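Local structure of major capsid protein (Paramecium bursaria Chlorella virus 1, 5TIP) at residues 331-336 / 351-356; 116-121 / 340-345. The protein self-assembles as trimers into the icosahedral, pseudo T=169 capsid of a large chlorella virus and is glycosylated by the host. All blocks are in the same frame, centred on the assembly; numbering follows the deposited sequence.

Contact 1 (331-336 / 351-356)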
# COMPACT_ATOMS: atom_id res chain seq x y z
N SER A 331 -20.39 7.29 -10.89
CA SER A 331 -19.70 6.41 -9.96
C SER A 331 -18.75 5.45 -10.67
O SER A 331 -17.81 4.95 -10.04
CB SER A 331 -20.71 5.63 -9.13
OG SER A 331 -21.67 4.99 -9.96
N TYR A 332 -18.97 5.19 -11.96
CA TYR A 332 -18.05 4.35 -12.72
C TYR A 332 -16.69 5.02 -12.86
O TYR A 332 -15.65 4.38 -12.68
CB TYR A 332 -18.64 4.03 -14.09
CG TYR A 332 -17.62 3.50 -15.08
CD1 TYR A 332 -17.25 2.16 -15.08
CD2 TYR A 332 -17.04 4.34 -16.03
CE1 TYR A 332 -16.33 1.68 -15.99
CE2 TYR A 332 -16.12 3.86 -16.94
CZ TYR A 332 -15.77 2.53 -16.91
OH TYR A 332 -14.85 2.04 -17.81
N PHE A 333 -16.68 6.32 -13.19
CA PHE A 333 -15.42 7.04 -13.36
C PHE A 333 -14.75 7.34 -12.02
O PHE A 333 -13.56 7.67 -12.00
CB PHE A 333 -15.66 8.34 -14.12
CG PHE A 333 -16.36 8.15 -15.44
CD1 PHE A 333 -15.64 7.83 -16.58
CD2 PHE A 333 -17.73 8.30 -15.54
CE1 PHE A 333 -16.27 7.66 -17.79
CE2 PHE A 333 -18.37 8.13 -16.75
CZ PHE A 333 -17.64 7.81 -17.88
N ASN A 334 -15.49 7.25 -10.92
CA ASN A 334 -14.93 7.53 -9.60
C ASN A 334 -14.45 6.27 -8.89
O ASN A 334 -13.48 6.33 -8.12
CB ASN A 334 -15.98 8.24 -8.73
CG ASN A 334 -15.49 8.50 -7.32
OD1 ASN A 334 -15.91 7.84 -6.37
ND2 ASN A 334 -14.61 9.49 -7.17
N LYS A 335 -15.10 5.13 -9.13
CA LYS A 335 -14.77 3.88 -8.46
C LYS A 335 -14.09 2.87 -9.38
O LYS A 335 -13.04 2.32 -9.02
CB LYS A 335 -16.05 3.26 -7.89
CG LYS A 335 -16.70 4.07 -6.78
CD LYS A 335 -17.95 3.39 -6.28
CE LYS A 335 -18.58 4.17 -5.15
NZ LYS A 335 -20.05 3.92 -5.09
N VAL A 336 -14.66 2.62 -10.56
CA VAL A 336 -14.22 1.49 -11.38
C VAL A 336 -12.98 1.84 -12.18
O VAL A 336 -12.02 1.07 -12.22
CB VAL A 336 -15.37 1.04 -12.30
CG1 VAL A 336 -14.93 -0.16 -13.13
CG2 VAL A 336 -16.57 0.70 -11.47
N TYR A 351 -13.14 12.35 -11.00
CA TYR A 351 -13.43 11.37 -12.02
C TYR A 351 -12.22 11.17 -12.92
O TYR A 351 -11.40 12.07 -13.09
CB TYR A 351 -14.65 11.78 -12.85
CG TYR A 351 -15.85 12.15 -12.01
CD1 TYR A 351 -16.75 11.18 -11.60
CD2 TYR A 351 -16.08 13.46 -11.62
CE1 TYR A 351 -17.85 11.50 -10.82
CE2 TYR A 351 -17.17 13.80 -10.84
CZ TYR A 351 -18.05 12.81 -10.45
OH TYR A 351 -19.14 13.14 -9.68
N LEU A 352 -12.14 9.98 -13.51
CA LEU A 352 -11.00 9.58 -14.32
C LEU A 352 -11.47 8.74 -15.50
O LEU A 352 -12.37 7.90 -15.35
CB LEU A 352 -9.98 8.79 -13.50
CG LEU A 352 -8.85 8.07 -14.24
CD1 LEU A 352 -7.76 9.05 -14.65
CD2 LEU A 352 -8.28 6.94 -13.40
N TYR A 353 -10.87 8.97 -16.66
CA TYR A 353 -10.95 8.03 -17.77
C TYR A 353 -9.54 7.85 -18.32
O TYR A 353 -8.92 8.81 -18.78
CB TYR A 353 -11.89 8.51 -18.88
CG TYR A 353 -12.04 7.48 -19.97
CD1 TYR A 353 -12.84 6.36 -19.79
CD2 TYR A 353 -11.36 7.60 -21.18
CE1 TYR A 353 -12.97 5.40 -20.77
CE2 TYR A 353 -11.49 6.65 -22.17
CZ TYR A 353 -12.30 5.55 -21.97
OH TYR A 353 -12.43 4.60 -22.95
N SER A 354 -9.05 6.61 -18.27
CA SER A 354 -7.68 6.31 -18.63
C SER A 354 -7.63 5.70 -20.03
O SER A 354 -8.38 4.76 -20.33
CB SER A 354 -7.05 5.35 -17.62
OG SER A 354 -5.72 5.02 -17.99
N PHE A 355 -6.75 6.23 -20.87
CA PHE A 355 -6.40 5.58 -22.12
C PHE A 355 -5.23 4.62 -21.96
O PHE A 355 -4.89 3.91 -22.91
CB PHE A 355 -6.04 6.62 -23.19
CG PHE A 355 -7.07 7.70 -23.35
CD1 PHE A 355 -8.25 7.45 -24.03
CD2 PHE A 355 -6.85 8.97 -22.84
CE1 PHE A 355 -9.20 8.45 -24.18
CE2 PHE A 355 -7.79 9.96 -22.98
CZ PHE A 355 -8.96 9.70 -23.65
N ALA A 356 -4.64 4.56 -20.77
CA ALA A 356 -3.46 3.76 -20.49
C ALA A 356 -3.81 2.63 -19.54
O ALA A 356 -4.74 2.74 -18.73
CB ALA A 356 -2.34 4.61 -19.88
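The Phe333 ring meets strand 351-354 with its rim: Leu352 O lies in the ring plane at the edge, 3.5 Å from Phe333 CD1, and Tyr353 CD1 sits near the same plane, 4.2 Å from Phe333 CE1. One face of the Phe333 ring is taken by Tyr332 of its own helix, whose CD2 stands over the ring centre. On the Tyr351 ring, Phe333 CB comes in at the edge near CD1, while Asn334 CB approaches obliquely. Both Phe333 and Tyr351 turn CG anti to their carbonyl carbon, and their CB atoms lie 3.8 Å apart. Beside this CB-CB contact Leu352 N donates to Phe333 O over 3.1 Å, bent to 141° at the hydrogen and arriving from above the carbonyl plane. The Asn334 amide is held at both ends: ND2 bonds to Pro347 O and Val350 O, and OD1 to Arg130 of the second subunit. The axes of 331-336 and 351-354 approach to 6.1 Å and make an angle of 77°. Helix 330-341 thus packs steeply across strand 350-354, with Trp263 of neighbouring strand 257-266 meeting both the Phe333 and Tyr351 rings and strand 312-319 touching Phe333, Tyr351 and Tyr353.

Contact 2 (116-121 / 340-345)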
# COMPACT_ATOMS: atom_id res chain seq x y z
N ASP A 116 -3.57 14.30 -5.87
CA ASP A 116 -3.53 13.62 -4.58
C ASP A 116 -4.73 12.69 -4.41
O ASP A 116 -4.61 11.61 -3.84
CB ASP A 116 -3.49 14.66 -3.46
CG ASP A 116 -3.32 14.03 -2.09
OD1 ASP A 116 -2.31 13.32 -1.88
OD2 ASP A 116 -4.18 14.25 -1.22
N ALA A 117 -5.90 13.10 -4.91
CA ALA A 117 -7.10 12.29 -4.75
C ALA A 117 -7.06 11.04 -5.62
O ALA A 117 -7.69 10.03 -5.28
CB ALA A 117 -8.34 13.12 -5.08
N LEU A 118 -6.34 11.07 -6.74
CA LEU A 118 -6.32 9.97 -7.68
C LEU A 118 -5.10 9.07 -7.56
O LEU A 118 -5.24 7.84 -7.59
CB LEU A 118 -6.41 10.50 -9.12
CG LEU A 118 -7.79 10.88 -9.65
CD1 LEU A 118 -7.66 11.54 -11.01
CD2 LEU A 118 -8.69 9.65 -9.74
N PHE A 119 -3.90 9.64 -7.42
CA PHE A 119 -2.67 8.88 -7.60
C PHE A 119 -1.85 8.71 -6.33
O PHE A 119 -0.83 8.01 -6.36
CB PHE A 119 -1.82 9.54 -8.69
CG PHE A 119 -2.50 9.56 -10.03
CD1 PHE A 119 -2.57 8.41 -10.80
CD2 PHE A 119 -3.09 10.72 -10.51
CE1 PHE A 119 -3.20 8.42 -12.03
CE2 PHE A 119 -3.72 10.73 -11.73
CZ PHE A 119 -3.78 9.58 -12.49
N ARG A 120 -2.25 9.33 -5.22
CA ARG A 120 -1.68 8.99 -3.93
C ARG A 120 -2.66 8.11 -3.15
O ARG A 120 -3.86 8.13 -3.40
CB ARG A 120 -1.32 10.24 -3.12
CG ARG A 120 -0.01 10.88 -3.56
CD ARG A 120 0.55 11.80 -2.48
NE ARG A 120 1.63 12.63 -3.00
CZ ARG A 120 1.45 13.79 -3.62
NH1 ARG A 120 0.22 14.26 -3.80
NH2 ARG A 120 2.49 14.49 -4.06
N MET A 121 -2.12 7.34 -2.22
CA MET A 121 -2.94 6.39 -1.49
C MET A 121 -2.22 5.98 -0.21
O MET A 121 -1.01 6.15 -0.07
CB MET A 121 -3.24 5.15 -2.33
CG MET A 121 -2.01 4.33 -2.67
SD MET A 121 -2.34 2.95 -3.79
CE MET A 121 -2.75 3.81 -5.30
N GLN A 340 -9.56 -0.21 -11.74
CA GLN A 340 -8.98 -1.00 -12.82
C GLN A 340 -7.58 -0.55 -13.22
O GLN A 340 -6.83 -1.35 -13.79
CB GLN A 340 -9.89 -0.97 -14.05
CG GLN A 340 -11.20 -1.73 -13.87
CD GLN A 340 -12.08 -1.66 -15.09
OE1 GLN A 340 -11.93 -0.76 -15.93
NE2 GLN A 340 -13.00 -2.60 -15.21
N SER A 341 -7.20 0.69 -12.92
CA SER A 341 -5.96 1.24 -13.45
C SER A 341 -5.04 1.86 -12.41
O SER A 341 -3.87 2.11 -12.74
CB SER A 341 -6.26 2.30 -14.53
OG SER A 341 -6.99 3.39 -13.99
N ILE A 342 -5.50 2.11 -11.19
CA ILE A 342 -4.69 2.75 -10.15
C ILE A 342 -4.51 1.83 -8.95
O ILE A 342 -3.37 1.55 -8.53
CB ILE A 342 -5.30 4.10 -9.72
CG1 ILE A 342 -5.34 5.07 -10.89
CG2 ILE A 342 -4.51 4.69 -8.56
CD1 ILE A 342 -5.96 6.41 -10.56
N GLY A 343 -5.60 1.35 -8.37
CA GLY A 343 -5.52 0.47 -7.22
C GLY A 343 -5.52 1.17 -5.88
O GLY A 343 -4.93 0.65 -4.92
N GLY A 344 -6.14 2.34 -5.78
CA GLY A 344 -6.28 3.02 -4.51
C GLY A 344 -7.74 3.27 -4.18
O GLY A 344 -8.59 2.41 -4.41
N VAL A 345 -8.05 4.45 -3.65
CA VAL A 345 -9.42 4.88 -3.43
C VAL A 345 -9.51 6.37 -3.73
O VAL A 345 -8.63 7.14 -3.32
CB VAL A 345 -9.93 4.55 -2.01
CG1 VAL A 345 -9.21 5.37 -0.95
CG2 VAL A 345 -11.43 4.76 -1.92
O HOH W 1 -5.64 6.34 -4.42
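Ile342 points its branches at the C-terminal end of helix 109-119, joining the two jelly-roll domains of the double-barrel capsid fold: 116-121 belongs to the N-terminal half and 340-345 to the C-terminal half. The side chains of Phe119 and Ile342 cross at about a right angle. Ile342 CD1 comes to 3.7 Å from Phe119 CE1, obliquely to the ring, and the same methyl lies 3.4 Å from Leu118 O. CG2, the other branch, also touches Leu118 O and meets Met121 CE at 3.8 Å, so that both methyls rest against the carbonyl oxygen and the isoleucine spans from the phenylalanine to the methionine. Phe119 leaves its backbone directed away from 340-345, yet its ring swings back to reach Ile342; Tyr260 meets this ring as well.

Met121 approaches from beyond the helix. Its CG is held between the backbone N and the carbonyl carbon (chi1 65°), and a bend at chi3 (68°) lays the thioether against the glycine turn. SD stands 3.6 Å from Gly343 O, and CE rests 3.7 Å from Gly344 CA. Gly343 is the first residue after the helix to leave helical angles, its positive phi (90°) turning the chain toward Gly344. Asp123 of the second subunit packs on Met121. A water bridges the two backbones, donating to Arg120 O at 2.7 Å and accepting from Val345 N at 3.2 Å.

Contacts 1 and 2 share helix 330-341: 331-336 makes up its early turns, and 340-345 carries its last residues into the turn. Their centres are 10 Å apart, and they touch through Leu352, whose CD2 lies 3.7 Å from Ile342 CD1 and whose CB is 4.1 Å from Leu118 CD2. Strand 350-354 is thereby packed against both the helix and the N-terminal domain, so the inter-domain junction of contact 2 continues directly into the buried interior of contact 1. Both also touch the second subunit of the trimer. A bound mercury ion lies about 7 Å from the Tyr353 side chain of contact 1.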